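Local coordinates for SIR4-interacting protein SIF2 (Saccharomyces cerevisiae, PDB 1R5M) that antagonizes telomeric silencing in yeast, interacts with SIR4, and is a WD-repeat subunit of the Set3 corepressor complex that forms homotetramers, at residues L175-L189 against F220-I234. Sequence-based numbering, arbitrary orientation.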
loop_
_atom_site.group_PDB
_atom_site.type_symbol
_atom_site.label_atom_id
_atom_site.label_comp_id
_atom_site.label_asym_id
_atom_site.label_seq_id
_atom_site.Cartn_x
_atom_site.Cartn_y
_atom_site.Cartn_z
ATOM N N LEU A 175 13.533 -10.811 -7.373
ATOM C CA LEU A 175 12.448 -11.509 -8.055
ATOM C C LEU A 175 12.562 -12.943 -7.550
ATOM O O LEU A 175 13.601 -13.584 -7.725
ATOM C CB LEU A 175 12.642 -11.485 -9.574
ATOM C CG LEU A 175 11.787 -12.496 -10.344
ATOM C CD1 LEU A 175 10.305 -12.172 -10.183
ATOM C CD2 LEU A 175 12.189 -12.475 -11.816
ATOM N N TRP A 176 11.509 -13.432 -6.908
ATOM C CA TRP A 176 11.511 -14.783 -6.357
ATOM C C TRP A 176 10.518 -15.718 -7.011
ATOM O O TRP A 176 9.468 -15.294 -7.487
ATOM C CB TRP A 176 11.104 -14.795 -4.878
ATOM C CG TRP A 176 11.862 -13.940 -3.928
ATOM C CD1 TRP A 176 11.673 -12.608 -3.682
ATOM C CD2 TRP A 176 12.871 -14.378 -3.020
ATOM N NE1 TRP A 176 12.499 -12.194 -2.667
ATOM C CE2 TRP A 176 13.248 -13.262 -2.242
ATOM C CE3 TRP A 176 13.493 -15.613 -2.784
ATOM C CZ2 TRP A 176 14.223 -13.341 -1.242
ATOM C CZ3 TRP A 176 14.463 -15.692 -1.790
ATOM C CH2 TRP A 176 14.816 -14.561 -1.031
ATOM N N ASN A 177 10.866 -17.000 -7.030
ATOM C CA ASN A 177 9.918 -18.013 -7.455
ATOM C C ASN A 177 9.476 -18.299 -6.019
ATOM O O ASN A 177 10.222 -18.896 -5.239
ATOM C CB ASN A 177 10.602 -19.241 -8.047
ATOM C CG ASN A 177 9.637 -20.392 -8.229
ATOM O OD1 ASN A 177 8.802 -20.645 -7.364
ATOM N ND2 ASN A 177 9.748 -21.099 -9.350
ATOM N N VAL A 178 8.290 -17.828 -5.652
ATOM C CA VAL A 178 7.804 -17.966 -4.286
ATOM C C VAL A 178 7.518 -19.391 -3.822
ATOM O O VAL A 178 7.578 -19.686 -2.625
ATOM C CB VAL A 178 6.549 -17.072 -4.072
ATOM C CG1 VAL A 178 5.306 -17.762 -4.609
ATOM C CG2 VAL A 178 6.404 -16.721 -2.603
ATOM N N ILE A 179 7.223 -20.278 -4.763
ATOM C CA ILE A 179 6.936 -21.663 -4.419
ATOM C C ILE A 179 8.211 -22.426 -4.062
ATOM O O ILE A 179 8.247 -23.147 -3.063
ATOM C CB ILE A 179 6.189 -22.369 -5.574
ATOM C CG1 ILE A 179 4.784 -21.765 -5.707
ATOM C CG2 ILE A 179 6.115 -23.870 -5.324
ATOM C CD1 ILE A 179 3.968 -22.321 -6.854
ATOM N N SER A 180 9.258 -22.261 -4.864
ATOM C CA SER A 180 10.521 -22.940 -4.591
ATOM C C SER A 180 11.367 -22.125 -3.612
ATOM O O SER A 180 12.280 -22.654 -2.976
ATOM C CB SER A 180 11.303 -23.164 -5.889
ATOM O OG SER A 180 11.584 -21.935 -6.536
ATOM N N GLY A 181 11.056 -20.838 -3.488
ATOM C CA GLY A 181 11.802 -19.979 -2.583
ATOM C C GLY A 181 13.197 -19.686 -3.095
ATOM O O GLY A 181 14.138 -19.536 -2.314
ATOM N N THR A 182 13.333 -19.606 -4.413
ATOM C CA THR A 182 14.623 -19.338 -5.028
ATOM C C THR A 182 14.703 -17.935 -5.621
ATOM O O THR A 182 13.697 -17.355 -6.035
ATOM C CB THR A 182 14.936 -20.370 -6.132
ATOM O OG1 THR A 182 13.879 -20.380 -7.099
ATOM C CG2 THR A 182 15.081 -21.766 -5.525
ATOM N N VAL A 183 15.914 -17.393 -5.639
ATOM C CA VAL A 183 16.168 -16.062 -6.173
ATOM C C VAL A 183 16.375 -16.170 -7.680
ATOM O O VAL A 183 17.341 -16.778 -8.135
ATOM C CB VAL A 183 17.434 -15.448 -5.539
ATOM C CG1 VAL A 183 17.750 -14.113 -6.195
ATOM C CG2 VAL A 183 17.237 -15.281 -4.037
ATOM N N MET A 184 15.468 -15.583 -8.453
ATOM C CA MET A 184 15.572 -15.638 -9.908
ATOM C C MET A 184 16.390 -14.485 -10.465
ATOM O O MET A 184 17.157 -14.655 -11.411
ATOM C CB MET A 184 14.180 -15.641 -10.529
ATOM C CG MET A 184 13.385 -16.878 -10.189
ATOM S SD MET A 184 11.742 -16.781 -10.872
ATOM C CE MET A 184 12.095 -16.923 -12.610
ATOM N N GLN A 185 16.214 -13.307 -9.877
ATOM C CA GLN A 185 16.958 -12.128 -10.291
ATOM C C GLN A 185 17.131 -11.204 -9.101
ATOM O O GLN A 185 16.316 -11.204 -8.181
ATOM C CB GLN A 185 16.228 -11.365 -11.401
ATOM C CG GLN A 185 16.130 -12.087 -12.733
ATOM C CD GLN A 185 15.863 -11.127 -13.877
ATOM O OE1 GLN A 185 16.680 -10.252 -14.169
ATOM N NE2 GLN A 185 14.714 -11.278 -14.526
ATOM N N HIS A 186 18.203 -10.421 -9.122
ATOM C CA HIS A 186 18.472 -9.468 -8.057
ATOM C C HIS A 186 18.903 -8.162 -8.707
ATOM O O HIS A 186 19.701 -8.163 -9.644
ATOM C CB HIS A 186 19.564 -10.001 -7.120
ATOM C CG HIS A 186 20.889 -10.211 -7.784
ATOM N ND1 HIS A 186 21.750 -9.174 -8.075
ATOM C CD2 HIS A 186 21.502 -11.340 -8.213
ATOM C CE1 HIS A 186 22.835 -9.654 -8.654
ATOM N NE2 HIS A 186 22.710 -10.966 -8.751
ATOM N N PHE A 187 18.360 -7.050 -8.222
ATOM C CA PHE A 187 18.698 -5.748 -8.783
ATOM C C PHE A 187 19.179 -4.768 -7.722
ATOM O O PHE A 187 18.583 -4.652 -6.651
ATOM C CB PHE A 187 17.488 -5.140 -9.504
ATOM C CG PHE A 187 16.774 -6.096 -10.419
ATOM C CD1 PHE A 187 15.743 -6.896 -9.942
ATOM C CD2 PHE A 187 17.136 -6.198 -11.760
ATOM C CE1 PHE A 187 15.078 -7.787 -10.787
ATOM C CE2 PHE A 187 16.479 -7.085 -12.612
ATOM C CZ PHE A 187 15.449 -7.880 -12.125
ATOM N N GLU A 188 20.271 -4.074 -8.031
ATOM C CA GLU A 188 20.846 -3.064 -7.149
ATOM C C GLU A 188 21.129 -1.879 -8.067
ATOM O O GLU A 188 22.278 -1.612 -8.420
ATOM C CB GLU A 188 22.157 -3.553 -6.522
ATOM C CG GLU A 188 22.055 -4.857 -5.748
ATOM C CD GLU A 188 21.917 -6.068 -6.652
ATOM O OE1 GLU A 188 22.755 -6.230 -7.565
ATOM O OE2 GLU A 188 20.975 -6.861 -6.446
ATOM N N LEU A 189 20.070 -1.177 -8.452
ATOM C CA LEU A 189 20.177 -0.052 -9.372
ATOM C C LEU A 189 20.789 1.233 -8.816
ATOM O O LEU A 189 21.062 2.162 -9.575
ATOM C CB LEU A 189 18.798 0.244 -9.969
ATOM C CG LEU A 189 18.096 -0.956 -10.617
ATOM C CD1 LEU A 189 16.763 -0.516 -11.205
ATOM C CD2 LEU A 189 18.983 -1.555 -11.701
ATOM N N PHE A 220 7.452 -6.617 -14.868
ATOM C CA PHE A 220 7.327 -5.771 -13.692
ATOM C C PHE A 220 8.164 -4.504 -13.799
ATOM O O PHE A 220 9.025 -4.384 -14.672
ATOM C CB PHE A 220 7.721 -6.570 -12.445
ATOM C CG PHE A 220 9.107 -7.166 -12.508
ATOM C CD1 PHE A 220 10.204 -6.467 -12.016
ATOM C CD2 PHE A 220 9.309 -8.428 -13.055
ATOM C CE1 PHE A 220 11.484 -7.018 -12.063
ATOM C CE2 PHE A 220 10.585 -8.990 -13.109
ATOM C CZ PHE A 220 11.675 -8.283 -12.611
ATOM N N VAL A 221 7.897 -3.552 -12.910
ATOM C CA VAL A 221 8.622 -2.289 -12.901
ATOM C C VAL A 221 9.182 -1.976 -11.517
ATOM O O VAL A 221 8.567 -2.294 -10.496
ATOM C CB VAL A 221 7.721 -1.112 -13.348
ATOM C CG1 VAL A 221 7.314 -1.281 -14.809
ATOM C CG2 VAL A 221 6.486 -1.033 -12.459
ATOM N N ILE A 222 10.365 -1.368 -11.492
ATOM C CA ILE A 222 11.007 -0.997 -10.239
ATOM C C ILE A 222 11.709 0.349 -10.407
ATOM O O ILE A 222 12.112 0.718 -11.510
ATOM C CB ILE A 222 12.043 -2.057 -9.781
ATOM C CG1 ILE A 222 13.251 -2.057 -10.712
ATOM C CG2 ILE A 222 11.403 -3.443 -9.765
ATOM C CD1 ILE A 222 14.348 -3.017 -10.275
ATOM N N PRO A 223 11.851 1.107 -9.313
ATOM C CA PRO A 223 12.511 2.413 -9.372
ATOM C C PRO A 223 13.965 2.310 -9.816
ATOM O O PRO A 223 14.698 1.426 -9.371
ATOM C CB PRO A 223 12.395 2.924 -7.937
ATOM C CG PRO A 223 11.153 2.264 -7.434
ATOM C CD PRO A 223 11.304 0.859 -7.969
ATOM N N GLY A 224 14.366 3.220 -10.696
ATOM C CA GLY A 224 15.733 3.251 -11.180
ATOM C C GLY A 224 16.361 4.573 -10.780
ATOM O O GLY A 224 15.734 5.371 -10.085
ATOM N N PRO A 225 17.603 4.841 -11.202
ATOM C CA PRO A 225 18.259 6.101 -10.847
ATOM C C PRO A 225 17.568 7.350 -11.398
ATOM O O PRO A 225 16.885 7.302 -12.421
ATOM C CB PRO A 225 19.663 5.934 -11.426
ATOM C CG PRO A 225 19.878 4.455 -11.374
ATOM C CD PRO A 225 18.548 3.926 -11.861
ATOM N N LYS A 226 17.754 8.463 -10.696
ATOM C CA LYS A 226 17.211 9.758 -11.097
ATOM C C LYS A 226 15.727 9.794 -11.462
ATOM O O LYS A 226 15.337 10.470 -12.417
ATOM C CB LYS A 226 18.026 10.305 -12.272
ATOM C CG LYS A 226 19.528 10.346 -12.036
ATOM C CD LYS A 226 20.255 10.802 -13.292
ATOM C CE LYS A 226 21.762 10.809 -13.099
ATOM N NZ LYS A 226 22.472 11.236 -14.338
ATOM N N GLY A 227 14.902 9.071 -10.713
ATOM C CA GLY A 227 13.471 9.076 -10.974
ATOM C C GLY A 227 12.964 8.197 -12.104
ATOM O O GLY A 227 11.763 8.167 -12.377
ATOM N N ALA A 228 13.859 7.481 -12.773
ATOM C CA ALA A 228 13.435 6.616 -13.861
ATOM C C ALA A 228 12.742 5.384 -13.296
ATOM O O ALA A 228 12.937 5.031 -12.133
ATOM C CB ALA A 228 14.640 6.193 -14.699
ATOM N N ILE A 229 11.911 4.755 -14.120
ATOM C CA ILE A 229 11.225 3.524 -13.737
ATOM C C ILE A 229 11.673 2.496 -14.770
ATOM O O ILE A 229 11.445 2.669 -15.967
ATOM C CB ILE A 229 9.689 3.676 -13.798
ATOM C CG1 ILE A 229 9.229 4.718 -12.774
ATOM C CG2 ILE A 229 9.020 2.325 -13.519
ATOM C CD1 ILE A 229 7.819 5.241 -13.024
ATOM N N PHE A 230 12.331 1.438 -14.307
ATOM C CA PHE A 230 12.827 0.392 -15.198
ATOM C C PHE A 230 11.798 -0.718 -15.385
ATOM O O PHE A 230 11.150 -1.141 -14.428
ATOM C CB PHE A 230 14.123 -0.204 -14.631
ATOM C CG PHE A 230 15.344 0.657 -14.842
ATOM C CD1 PHE A 230 15.234 2.032 -15.040
ATOM C CD2 PHE A 230 16.613 0.086 -14.815
ATOM C CE1 PHE A 230 16.371 2.824 -15.209
ATOM C CE2 PHE A 230 17.755 0.870 -14.982
ATOM C CZ PHE A 230 17.633 2.242 -15.179
ATOM N N VAL A 231 11.653 -1.186 -16.622
ATOM C CA VAL A 231 10.706 -2.253 -16.932
ATOM C C VAL A 231 11.492 -3.530 -17.205
ATOM O O VAL A 231 12.507 -3.500 -17.905
ATOM C CB VAL A 231 9.858 -1.914 -18.181
ATOM C CG1 VAL A 231 8.740 -2.935 -18.346
ATOM C CG2 VAL A 231 9.284 -0.503 -18.059
ATOM N N TYR A 232 11.023 -4.644 -16.650
ATOM C CA TYR A 232 11.691 -5.930 -16.826
ATOM C C TYR A 232 10.751 -7.069 -17.182
ATOM O O TYR A 232 9.543 -7.001 -16.961
ATOM C CB TYR A 232 12.415 -6.356 -15.547
ATOM C CG TYR A 232 13.554 -5.477 -15.113
ATOM C CD1 TYR A 232 13.335 -4.368 -14.297
ATOM C CD2 TYR A 232 14.862 -5.771 -15.491
ATOM C CE1 TYR A 232 14.393 -3.576 -13.862
ATOM C CE2 TYR A 232 15.928 -4.986 -15.064
ATOM C CZ TYR A 232 15.685 -3.892 -14.248
ATOM O OH TYR A 232 16.735 -3.119 -13.813
ATOM N N GLN A 233 11.343 -8.129 -17.721
ATOM C CA GLN A 233 10.625 -9.345 -18.061
ATOM C C GLN A 233 11.329 -10.384 -17.189
ATOM O O GLN A 233 12.542 -10.314 -17.003
ATOM C CB GLN A 233 10.794 -9.682 -19.541
ATOM C CG GLN A 233 9.899 -10.807 -20.024
ATOM C CD GLN A 233 10.044 -11.060 -21.510
ATOM O OE1 GLN A 233 11.134 -11.368 -21.993
ATOM N NE2 GLN A 233 8.945 -10.930 -22.244
ATOM N N ILE A 234 10.573 -11.331 -16.645
ATOM C CA ILE A 234 11.133 -12.350 -15.760
ATOM C C ILE A 234 12.393 -13.074 -16.231
ATOM O O ILE A 234 13.306 -13.301 -15.439
ATOM C CB ILE A 234 10.073 -13.418 -15.412
ATOM C CG1 ILE A 234 8.993 -12.805 -14.520
ATOM C CG2 ILE A 234 10.730 -14.606 -14.710
ATOM C CD1 ILE A 234 7.890 -13.774 -14.140
#
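Two adjacent blades of the WD40 beta-propeller meet here, through F187, L189 and Q185 of strand 182-187 and its exit, the outermost strand of one blade, and the strand pair 219-223 and 229-233 of the next. F187, F220 and Y232 form an aromatic cluster between the sheets. F187 lies over one face of Y232, with CE2 of F187 3.3 Å from CE2 of Y232, toward the rim of that ring. The two planes are inclined at 48°, an oblique meeting. CZ of F187 also comes to the edge of F220, 3.8 Å from its CZ. The CG of F220 sits between its own N and carbonyl carbon (chi1 56°), which puts the ring up against F187. W214 packs edge-to-face on F220. I222 CD1 lies 3.6 Å from L189 CD1 and also touches F187 CB. CD1 of L189 also meets F230 and the carbonyl O of P223, and both methyls approach Y232 OH, CD2 at 3.5 Å.

At the other end, I234 CG2 reaches L175 CD2 and presses tightly on M184 CE. A classic beta bulge sets M184 and Q185 both opposite L175. Q185 NE2 gives a short but bent, weak hydrogen bond to I234 O (2.6 Å, 125°) and a longer weak one to Q233 O; it also bonds to E236 O. This contact is therefore mainly apolar, with the buried amide of Q185 directed at the carbonyls where strand 229-233 ends, through two weak bonds and one to E236 O just beyond.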